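Side-chain contact in transcriptional repressor PagR (Bacillus anthracis, PDB 2ZKZ), which represses transcription of the pagA and atxA genes of the anthrax bacillus as a DNA-binding protein of the ArsR family: residues Val33-Leu36 with Tyr37-Lys40. Residues are numbered along the deposited sequence; the frame is centred on the assembly and turned at random.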
loop_
_atom_site.group_PDB
_atom_site.type_symbol
_atom_site.label_atom_id
_atom_site.label_comp_id
_atom_site.label_asym_id
_atom_site.label_seq_id
_atom_site.Cartn_x
_atom_site.Cartn_y
_atom_site.Cartn_z
ATOM N N VAL A 33 0.020 -10.680 -6.741
ATOM C CA VAL A 33 0.085 -9.558 -7.672
ATOM C C VAL A 33 1.364 -9.600 -8.504
ATOM O O VAL A 33 1.336 -9.360 -9.717
ATOM C CB VAL A 33 0.003 -8.202 -6.932
ATOM C CG1 VAL A 33 0.168 -7.057 -7.926
ATOM C CG2 VAL A 33 -1.327 -8.092 -6.211
ATOM N N ASN A 34 2.490 -9.890 -7.859
ATOM C CA ASN A 34 3.763 -9.967 -8.576
ATOM C C ASN A 34 3.683 -11.038 -9.678
ATOM O O ASN A 34 4.122 -10.823 -10.806
ATOM C CB ASN A 34 4.897 -10.323 -7.611
ATOM C CG ASN A 34 6.265 -10.178 -8.252
ATOM O OD1 ASN A 34 7.080 -11.103 -8.231
ATOM N ND2 ASN A 34 6.524 -9.012 -8.828
ATOM N N GLU A 35 3.116 -12.192 -9.340
ATOM C CA GLU A 35 2.984 -13.282 -10.306
ATOM C C GLU A 35 2.110 -12.892 -11.499
ATOM O O GLU A 35 2.422 -13.234 -12.643
ATOM C CB GLU A 35 2.405 -14.525 -9.631
ATOM C CG GLU A 35 3.339 -15.214 -8.655
ATOM C CD GLU A 35 4.646 -15.656 -9.290
ATOM O OE1 GLU A 35 4.634 -16.103 -10.457
ATOM O OE2 GLU A 35 5.689 -15.575 -8.613
ATOM N N LEU A 36 1.009 -12.195 -11.236
ATOM C CA LEU A 36 0.122 -11.762 -12.308
ATOM C C LEU A 36 0.812 -10.707 -13.160
ATOM O O LEU A 36 0.550 -10.585 -14.351
ATOM C CB LEU A 36 -1.182 -11.207 -11.732
ATOM C CG LEU A 36 -2.117 -12.296 -11.207
ATOM C CD1 LEU A 36 -3.297 -11.678 -10.455
ATOM C CD2 LEU A 36 -2.599 -13.136 -12.386
ATOM N N TYR A 37 1.700 -9.944 -12.537
ATOM C CA TYR A 37 2.444 -8.920 -13.246
ATOM C C TYR A 37 3.392 -9.605 -14.231
ATOM O O TYR A 37 3.559 -9.159 -15.367
ATOM C CB TYR A 37 3.233 -8.066 -12.245
ATOM C CG TYR A 37 4.338 -7.246 -12.858
ATOM C CD1 TYR A 37 4.063 -6.250 -13.793
ATOM C CD2 TYR A 37 5.669 -7.487 -12.522
ATOM C CE1 TYR A 37 5.086 -5.516 -14.380
ATOM C CE2 TYR A 37 6.702 -6.760 -13.104
ATOM C CZ TYR A 37 6.403 -5.779 -14.031
ATOM O OH TYR A 37 7.427 -5.067 -14.610
ATOM N N LYS A 38 3.991 -10.702 -13.788
ATOM C CA LYS A 38 4.930 -11.458 -14.608
ATOM C C LYS A 38 4.273 -12.368 -15.646
ATOM O O LYS A 38 4.756 -12.472 -16.773
ATOM C CB LYS A 38 5.848 -12.296 -13.711
ATOM C CG LYS A 38 6.807 -11.473 -12.858
ATOM C CD LYS A 38 7.756 -12.361 -12.063
ATOM C CE LYS A 38 7.008 -13.224 -11.058
ATOM N NZ LYS A 38 7.897 -14.222 -10.399
ATOM N N HIS A 39 3.172 -13.018 -15.273
ATOM C CA HIS A 39 2.483 -13.936 -16.177
ATOM C C HIS A 39 1.233 -13.389 -16.866
ATOM O O HIS A 39 0.648 -14.060 -17.727
ATOM C CB HIS A 39 2.141 -15.220 -15.423
ATOM C CG HIS A 39 3.336 -15.907 -14.848
ATOM N ND1 HIS A 39 3.560 -16.008 -13.491
ATOM C CD2 HIS A 39 4.384 -16.520 -15.449
ATOM C CE1 HIS A 39 4.693 -16.654 -13.282
ATOM N NE2 HIS A 39 5.214 -16.975 -14.453
ATOM N N LYS A 40 0.822 -12.183 -16.475
ATOM C CA LYS A 40 -0.339 -11.500 -17.051
ATOM C C LYS A 40 -1.709 -12.127 -16.804
ATOM O O LYS A 40 -2.683 -11.418 -16.553
ATOM C CB LYS A 40 -0.142 -11.311 -18.561
ATOM C CG LYS A 40 1.142 -10.572 -18.924
ATOM C CD LYS A 40 1.257 -9.260 -18.161
ATOM C CE LYS A 40 2.626 -8.619 -18.343
ATOM N NZ LYS A 40 2.835 -7.470 -17.404
#
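Lys38 lays its aliphatic chain across the side chain of Asn34, one turn earlier on the helix, with Lys38 CE 3.5 Å from Asn34 OD1. A bend at chi3 (-64°) turns CE toward that oxygen, and from there the chain carries the ammonium group on to Glu35, where Lys38 NZ forms a salt bridge with Glu35 OE2 at 3.1 Å. The lysine nitrogen comes in from above the carboxylate, about 45° out of its plane, and its charge would probably help to keep the acid ionised. Glu35 is itself folded at chi2, and its other flank faces His39: the two side chains run alongside each other in the same direction, carboxylate and imidazole nearly coplanar. OE1 is placed too tightly against the ring edge in the model to be relied on, and it makes no hydrogen bond there.

His39 also turns back to the main chain. His39 N donates to Glu35 O over 2.7 Å, and ND1 adds a weak bond to the same oxygen, giving that carbonyl two donors from one residue. On another side of the helix, Tyr37 CD2 lies 4.1 Å from Asn34 ND2, a loose contact, with the amide and ring planes 32° apart.

At the C-terminal end, Lys40 takes a positive phi and leaves the helix. Its N still makes a weak bond to Leu36 O, while its side chain curls back so that Lys40 NZ donates to Tyr37 O at 2.7 Å, in the carbonyl plane, tying off an end carbonyl.

This last turn of helix 27-39 leads into strand 42-43, whose Leu42 touches Glu35 and Leu36, and into the predicted helix-turn-helix, where Ile50 of helix 44-51 meets Glu35 and His39; Val33, Asn34 and Tyr37 pack against helix 86-95.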